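Local coordinates for iron uptake protein A2 (Synechocystis sp., PDB 2VOZ) that binds ferric iron in the periplasm, probably as a substrate-binding component of an ABC transporter that imports it, at residues A266-N271 / A280-L285; G106-R111 / Y124-R129; E65-R70 / D81-V86. All coordinates share one frame; numbering follows the deposited sequence. Where two conformers were deposited one is given.

In the fold
All three contacts are buried and apolar, and no hydrogen bond crosses any of them. Contacts 1 and 3 lie on opposite faces of the same sheet, on the neighbouring strands 261-268 and 82-86: A266 and V268 meet helix 275-285 on one side, while L83 turns to helix 64-74 on the other. Contact 2 shares the face of contact 1, with L108 and F126 both reaching L282. Strand 261-268 joins the set, pairing antiparallel with both 82-86 and 124-136. Contacts 1 and 3 are purely aliphatic, whereas contact 2 relies on aromatic rings. Polar chemistry sits round the margins, notably where helices 275-285 and 64-74 meet other subunits.

Contact 1 (A266-N271 / A280-L285); sequences AGVLKN and AFLEYL
L282 holds CG anti to its carbonyl carbon (chi1 -64°) and extends its chain beyond (chi2 179°), which sets its two methyls against two residues of strand 261-268. V268 answers with CG1 anti to the backbone N (chi1 178°), which leaves CG2 as the branch that turns to the helix. The V268 CG2 methyl meets L282 CD1 at 3.7 Å, and the two side chains cross obliquely. The other prong, L282 CD2, rests 3.9 Å from A266 CB. One leucine thus spans two strand residues whose intervening neighbour, G267, adds no side chain. A266 and L282 are the nearest pair of the two segments by backbone, with A266 CA 7.6 Å from L282 CA.

Strand 261-268 and helix 275-285 follow one another along the chain, and the helix folds back over one face of the sheet in the alpha/beta lobe of this periplasmic binding protein. The same face is completed by I82 of the adjacent strand, which touches A266, V268 and L282, and by F126 of strand 124-136, against which A266, L282 and L285 pack. V103 closes over V268 from a loop. Farther round the helix, F281 meets F54 edge-to-face, E283 OE2 is hydrogen-bonded to S105 OG, and Y284 OH, hydrogen-bonded to L50 O, also makes a hydrogen bond to Y293 OH of a second subunit.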
# COMPACT_ATOMS: atom_id res chain seq x y z
N ALA B 266 3.71 24.85 -6.45
CA ALA B 266 3.52 25.15 -5.02
C ALA B 266 3.92 26.58 -4.72
O ALA B 266 4.67 27.20 -5.48
CB ALA B 266 4.36 24.21 -4.19
N GLY B 267 3.44 27.07 -3.59
CA GLY B 267 3.81 28.41 -3.11
C GLY B 267 3.90 28.32 -1.61
O GLY B 267 3.40 27.37 -0.98
N VAL B 268 4.54 29.32 -1.01
CA VAL B 268 4.59 29.42 0.45
C VAL B 268 3.30 30.07 0.95
O VAL B 268 2.86 31.11 0.43
CB VAL B 268 5.81 30.29 0.85
CG1 VAL B 268 5.86 30.44 2.36
CG2 VAL B 268 7.09 29.64 0.30
N LEU B 269 2.70 29.46 1.98
CA LEU B 269 1.46 29.95 2.57
C LEU B 269 1.70 31.23 3.38
O LEU B 269 2.75 31.39 4.02
CB LEU B 269 0.79 28.87 3.40
CG LEU B 269 0.32 27.74 2.48
CD1 LEU B 269 -0.06 26.50 3.32
CD2 LEU B 269 -0.85 28.17 1.63
N LYS B 270 0.71 32.12 3.32
CA LYS B 270 0.78 33.43 3.95
C LYS B 270 1.31 33.42 5.36
O LYS B 270 2.12 34.26 5.74
CB LYS B 270 -0.61 34.04 3.99
CG LYS B 270 -0.64 35.51 4.35
CD LYS B 270 -1.95 36.13 3.88
CE LYS B 270 -1.93 36.42 2.37
NZ LYS B 270 -3.20 37.09 1.92
N ASN B 271 0.84 32.55 6.21
CA ASN B 271 1.43 32.80 7.53
C ASN B 271 2.33 31.64 7.94
O ASN B 271 2.36 31.22 9.10
CB ASN B 271 0.35 33.19 8.56
CG ASN B 271 -0.12 34.66 8.41
OD1 ASN B 271 0.64 35.57 8.04
ND2 ASN B 271 -1.38 34.90 8.70
N ALA B 280 13.39 27.12 1.31
CA ALA B 280 14.45 26.14 1.08
C ALA B 280 13.90 24.86 0.41
O ALA B 280 14.55 24.26 -0.46
CB ALA B 280 15.15 25.79 2.40
N PHE B 281 12.70 24.48 0.82
CA PHE B 281 12.05 23.33 0.26
C PHE B 281 11.73 23.59 -1.21
O PHE B 281 12.01 22.73 -2.05
CB PHE B 281 10.77 22.97 1.02
CG PHE B 281 10.08 21.79 0.45
CD1 PHE B 281 10.60 20.51 0.66
CD2 PHE B 281 8.94 21.94 -0.32
CE1 PHE B 281 9.97 19.39 0.15
CE2 PHE B 281 8.30 20.79 -0.86
CZ PHE B 281 8.84 19.55 -0.63
N LEU B 282 11.15 24.75 -1.55
CA LEU B 282 10.88 25.07 -2.97
C LEU B 282 12.15 25.04 -3.79
O LEU B 282 12.19 24.47 -4.88
CB LEU B 282 10.19 26.44 -3.15
CG LEU B 282 8.79 26.59 -2.53
CD1 LEU B 282 8.36 28.00 -2.81
CD2 LEU B 282 7.82 25.54 -3.11
N GLU B 283 13.23 25.58 -3.23
CA GLU B 283 14.54 25.51 -3.92
C GLU B 283 15.00 24.09 -4.16
O GLU B 283 15.54 23.75 -5.24
CB GLU B 283 15.62 26.32 -3.16
CG GLU B 283 15.26 27.81 -3.20
CD GLU B 283 16.13 28.72 -2.32
OE1 GLU B 283 16.92 28.22 -1.47
OE2 GLU B 283 15.98 29.96 -2.49
N TYR B 284 14.82 23.25 -3.14
CA TYR B 284 15.16 21.85 -3.25
C TYR B 284 14.34 21.16 -4.35
O TYR B 284 14.91 20.42 -5.15
CB TYR B 284 14.98 21.16 -1.90
CG TYR B 284 15.04 19.65 -1.99
CD1 TYR B 284 16.26 18.99 -2.20
CD2 TYR B 284 13.86 18.89 -1.83
CE1 TYR B 284 16.31 17.61 -2.29
CE2 TYR B 284 13.91 17.49 -1.92
CZ TYR B 284 15.14 16.87 -2.12
OH TYR B 284 15.14 15.47 -2.20
N LEU B 285 13.03 21.38 -4.39
CA LEU B 285 12.21 20.76 -5.42
C LEU B 285 12.64 21.18 -6.82
O LEU B 285 12.33 20.47 -7.79
CB LEU B 285 10.76 21.19 -5.21
CG LEU B 285 9.90 20.48 -4.17
CD1 LEU B 285 8.46 20.87 -4.45
CD2 LEU B 285 10.04 18.96 -4.24

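Contact 2 (G106-R111 / Y124-R129); sequences GKLNER and YGFTQR
Y124 N is hydrogen-bonded to A266 O, a backbone tie to strand 261-268 that fixes the root of the ring lying under L108. The methyl L108 CD1 stands over the middle of that ring, 3.8 Å from the Y124 centroid and only 6° off the ring normal, a well-centred CH-pi contact. With CG of Y124 anti to its own carbonyl carbon (chi1 -62°), the ring leaves the strand toward helix 106-111, and the leucine chain comes down on it at about a right angle. L108 CB lies over the same face, off centre, 4.0 Å from Y124 CE2. N109 ND2 instead comes at the edge, near the ring plane, 4.3 Å from Y124 CE2. The second leucine methyl turns to the next ring: L108 CD2 is 4.3 Å from F126 CE1, at the edge and not over a face. Replacing Y124 with an alanine would probably leave L108 CD1 without its aromatic floor and open a gap between helix and strand. The axes of segments 106-111 and 124-129 cross at 64° and approach to 10.4 Å. L282 of helix 275-285 also packs on L108, bringing the two helices together over the sheet. Within the strand, F126 and T127 both face S264, a classic beta bulge in the strand pair 124-136 and 261-268.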
# COMPACT_ATOMS: atom_id res chain seq x y z
N GLY B 106 16.43 33.95 -5.57
CA GLY B 106 17.35 33.87 -6.69
C GLY B 106 17.38 32.53 -7.39
O GLY B 106 17.27 32.51 -8.60
N LYS B 107 17.52 31.43 -6.65
CA LYS B 107 17.57 30.09 -7.25
C LYS B 107 16.31 29.76 -8.03
O LYS B 107 16.38 29.25 -9.13
CB LYS B 107 17.85 28.99 -6.22
CG LYS B 107 19.27 28.93 -5.73
N LEU B 108 15.13 30.03 -7.45
CA LEU B 108 13.90 29.76 -8.17
C LEU B 108 13.80 30.60 -9.41
O LEU B 108 13.43 30.11 -10.48
CB LEU B 108 12.68 30.02 -7.29
CG LEU B 108 12.50 29.12 -6.07
CD1 LEU B 108 11.26 29.55 -5.29
CD2 LEU B 108 12.42 27.61 -6.46
N ASN B 109 14.12 31.89 -9.29
CA ASN B 109 14.04 32.74 -10.47
C ASN B 109 14.99 32.31 -11.59
O ASN B 109 14.63 32.35 -12.77
CB ASN B 109 14.29 34.20 -10.12
CG ASN B 109 13.18 34.81 -9.30
OD1 ASN B 109 13.38 35.86 -8.67
ND2 ASN B 109 12.02 34.16 -9.28
N GLU B 110 16.20 31.93 -11.21
CA GLU B 110 17.20 31.55 -12.21
C GLU B 110 16.86 30.23 -12.87
O GLU B 110 17.11 30.04 -14.09
CB GLU B 110 18.59 31.49 -11.58
CG GLU B 110 19.13 32.84 -11.17
CD GLU B 110 19.71 33.66 -12.33
OE1 GLU B 110 19.84 34.89 -12.15
OE2 GLU B 110 20.05 33.07 -13.39
N ARG B 111 16.27 29.31 -12.11
CA ARG B 111 16.10 27.93 -12.61
C ARG B 111 14.76 27.64 -13.26
O ARG B 111 14.71 26.99 -14.30
CB ARG B 111 16.35 26.92 -11.49
CG ARG B 111 17.82 26.93 -11.03
CD ARG B 111 18.07 26.04 -9.80
NE ARG B 111 17.73 24.65 -10.13
CZ ARG B 111 18.48 23.82 -10.86
NH1 ARG B 111 19.65 24.22 -11.35
NH2 ARG B 111 18.05 22.58 -11.11
N TYR B 124 5.01 28.48 -7.98
CA TYR B 124 6.06 28.04 -8.91
C TYR B 124 5.70 26.67 -9.45
O TYR B 124 5.31 25.80 -8.69
CB TYR B 124 7.41 27.94 -8.16
CG TYR B 124 7.79 29.29 -7.63
CD1 TYR B 124 7.27 29.75 -6.44
CD2 TYR B 124 8.62 30.13 -8.37
CE1 TYR B 124 7.60 31.07 -5.95
CE2 TYR B 124 8.94 31.43 -7.92
CZ TYR B 124 8.43 31.88 -6.72
OH TYR B 124 8.73 33.14 -6.28
N GLY B 125 5.81 26.49 -10.76
CA GLY B 125 5.63 25.13 -11.33
C GLY B 125 6.85 24.27 -11.06
O GLY B 125 8.00 24.76 -11.16
N PHE B 126 6.61 23.03 -10.64
CA PHE B 126 7.69 22.07 -10.45
C PHE B 126 7.67 20.88 -11.39
O PHE B 126 8.70 20.23 -11.56
CB PHE B 126 7.76 21.64 -8.99
CG PHE B 126 8.20 22.74 -8.11
CD1 PHE B 126 9.57 23.12 -8.08
CD2 PHE B 126 7.28 23.47 -7.39
CE1 PHE B 126 9.99 24.17 -7.27
CE2 PHE B 126 7.68 24.55 -6.62
CZ PHE B 126 9.04 24.89 -6.55
N THR B 127 6.51 20.56 -11.97
CA THR B 127 6.46 19.60 -13.09
C THR B 127 5.54 20.19 -14.13
O THR B 127 4.78 21.12 -13.82
CB THR B 127 5.89 18.22 -12.65
OG1 THR B 127 4.52 18.39 -12.32
CG2 THR B 127 6.68 17.68 -11.47
N GLN B 128 5.58 19.66 -15.34
CA GLN B 128 4.65 20.09 -16.35
C GLN B 128 4.09 18.89 -17.12
O GLN B 128 4.69 17.81 -17.15
CB GLN B 128 5.27 21.14 -17.27
CG GLN B 128 6.40 20.67 -18.06
CD GLN B 128 7.10 21.79 -18.86
OE1 GLN B 128 6.47 22.62 -19.51
NE2 GLN B 128 8.42 21.78 -18.82
N ARG B 129 2.87 19.06 -17.62
CA ARG B 129 2.19 18.05 -18.42
C ARG B 129 1.70 18.79 -19.66
O ARG B 129 1.60 20.02 -19.65
CB ARG B 129 0.98 17.43 -17.67
CG ARG B 129 -0.10 18.44 -17.19
CD ARG B 129 0.13 19.02 -15.76
NE ARG B 129 0.24 17.95 -14.76
CZ ARG B 129 -0.82 17.29 -14.26
NH1 ARG B 129 -2.05 17.62 -14.64
NH2 ARG B 129 -0.64 16.28 -13.43

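Contact 3 (E65-R70 / D81-V86); sequences EELIER and DILFTV
L83 is the residue of segment 81-86 that L67 and I68 of helix 64-74 touch; its neighbours bind mainly to other parts of the fold. D81 comes first, just before the strand: its OD2 is gripped by N37 N and N274 ND2, while its carbonyl O accepts a hydrogen bond from L269 N. I82, the first strand residue, shares backbone hydrogen bonds with N37 and Y39 of strand 35-40 and sends its side chain to the face opposite the helix. L83 then turns toward the helix. Its CG is anti to the backbone N (chi1 173°), and the bend at chi2 (65°) spreads the two methyls over different helix residues. L83 CD1 lies 3.9 Å from L67 CD1 and 4.0 Å from L67 CB, the two leucines meeting at a slant. L83 CD2 lies against the next helix residue, 4.3 Å from I68 CG1. A94 of helix 88-96 also packs on L83, and L83 O accepts a hydrogen bond from G267 N. F84 points away again, its ring meeting F294 with planes at about 90°. T85 returns to the helix side, where its OG1 is hydrogen-bonded to S41 OG and its side chain touches L91. V86 ends the strand, with R129 NH2 packed on V86 CG1.

On its outer side, helix 64-74 faces a third subunit: E66, E69 and R70 form salt bridges with R210, R199 and D235 of that neighbouring chain. The L67 side chain is about 9 Å from that of H43, an iron-binding residue, in this iron-free form. Strands 56-61 and 82-86 both run parallel to strand 35-40 between them, and helix 64-74 links them as the helix of a beta-alpha-beta crossover, as in periplasmic binding protein lobes.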
# COMPACT_ATOMS: atom_id res chain seq x y z
N GLU B 65 -9.28 21.03 -3.73
CA GLU B 65 -10.30 21.88 -3.18
C GLU B 65 -10.38 21.69 -1.68
O GLU B 65 -10.59 22.64 -0.95
CB GLU B 65 -11.68 21.59 -3.80
CG GLU B 65 -12.69 22.63 -3.51
CD GLU B 65 -12.31 23.97 -4.12
OE1 GLU B 65 -11.89 24.00 -5.32
OE2 GLU B 65 -12.39 24.97 -3.38
N GLU B 66 -10.28 20.44 -1.21
CA GLU B 66 -10.34 20.20 0.24
C GLU B 66 -9.21 20.87 1.00
O GLU B 66 -9.43 21.39 2.11
CB GLU B 66 -10.35 18.70 0.57
CG GLU B 66 -11.63 17.96 0.12
CD GLU B 66 -11.48 16.46 0.41
OE1 GLU B 66 -11.74 16.07 1.57
OE2 GLU B 66 -11.08 15.71 -0.53
N LEU B 67 -8.00 20.81 0.46
CA LEU B 67 -6.86 21.45 1.11
C LEU B 67 -7.07 22.95 1.16
O LEU B 67 -6.79 23.59 2.18
CB LEU B 67 -5.58 21.12 0.35
CG LEU B 67 -5.08 19.69 0.47
CD1 LEU B 67 -3.88 19.55 -0.48
CD2 LEU B 67 -4.68 19.38 1.93
N ILE B 68 -7.57 23.53 0.07
CA ILE B 68 -7.79 24.97 0.08
C ILE B 68 -8.78 25.32 1.20
O ILE B 68 -8.59 26.25 1.98
CB ILE B 68 -8.32 25.46 -1.31
CG1 ILE B 68 -7.19 25.29 -2.36
CG2 ILE B 68 -8.82 26.92 -1.20
CD1 ILE B 68 -7.64 25.48 -3.85
N GLU B 69 -9.85 24.54 1.31
CA GLU B 69 -10.86 24.77 2.33
C GLU B 69 -10.35 24.51 3.75
O GLU B 69 -10.75 25.19 4.69
CB GLU B 69 -12.05 23.88 2.05
CG GLU B 69 -12.72 24.31 0.74
CD GLU B 69 -13.84 23.42 0.36
OE1 GLU B 69 -14.12 22.44 1.10
OE2 GLU B 69 -14.45 23.71 -0.69
N ARG B 70 -9.48 23.53 3.88
CA ARG B 70 -8.89 23.25 5.19
C ARG B 70 -8.09 24.47 5.62
O ARG B 70 -8.20 24.89 6.76
CB ARG B 70 -8.02 22.02 5.17
CG ARG B 70 -7.23 21.84 6.45
CD ARG B 70 -6.48 20.53 6.44
NE ARG B 70 -5.51 20.48 7.53
CZ ARG B 70 -5.04 19.37 8.09
NH1 ARG B 70 -5.48 18.18 7.70
NH2 ARG B 70 -4.15 19.47 9.05
N ASP B 81 2.92 25.40 5.72
CA ASP B 81 4.05 26.10 5.15
C ASP B 81 3.93 26.23 3.64
O ASP B 81 4.17 27.30 3.08
CB ASP B 81 5.35 25.38 5.51
CG ASP B 81 5.71 25.57 6.99
OD1 ASP B 81 5.78 26.75 7.38
OD2 ASP B 81 5.91 24.58 7.74
N ILE B 82 3.59 25.12 3.00
CA ILE B 82 3.53 25.06 1.55
C ILE B 82 2.23 24.39 1.14
O ILE B 82 1.83 23.38 1.75
CB ILE B 82 4.67 24.16 0.97
CG1 ILE B 82 6.09 24.63 1.32
CG2 ILE B 82 4.51 23.97 -0.57
CD1 ILE B 82 6.57 25.75 0.52
N LEU B 83 1.59 24.92 0.10
CA LEU B 83 0.54 24.17 -0.58
C LEU B 83 1.08 23.80 -1.95
O LEU B 83 1.52 24.66 -2.73
CB LEU B 83 -0.72 25.02 -0.75
CG LEU B 83 -1.85 24.45 -1.59
CD1 LEU B 83 -2.44 23.18 -0.90
CD2 LEU B 83 -2.94 25.53 -1.77
N PHE B 84 1.06 22.51 -2.18
CA PHE B 84 1.44 21.95 -3.47
C PHE B 84 0.19 21.39 -4.11
O PHE B 84 -0.53 20.56 -3.50
CB PHE B 84 2.46 20.82 -3.30
CG PHE B 84 2.99 20.34 -4.61
CD1 PHE B 84 2.20 19.55 -5.46
CD2 PHE B 84 4.22 20.78 -5.05
CE1 PHE B 84 2.67 19.18 -6.73
CE2 PHE B 84 4.71 20.42 -6.33
CZ PHE B 84 3.95 19.62 -7.15
N THR B 85 -0.09 21.77 -5.36
CA THR B 85 -1.26 21.23 -6.02
C THR B 85 -1.05 21.13 -7.53
O THR B 85 0.03 21.44 -8.05
CB THR B 85 -2.55 22.01 -5.61
OG1 THR B 85 -3.71 21.25 -5.96
CG2 THR B 85 -2.60 23.35 -6.25
N VAL B 86 -2.07 20.61 -8.21
CA VAL B 86 -1.91 20.20 -9.59
C VAL B 86 -2.86 21.08 -10.37
O VAL B 86 -4.06 21.19 -10.04
CB VAL B 86 -2.22 18.70 -9.75
CG1 VAL B 86 -2.22 18.30 -11.22
CG2 VAL B 86 -1.23 17.88 -8.92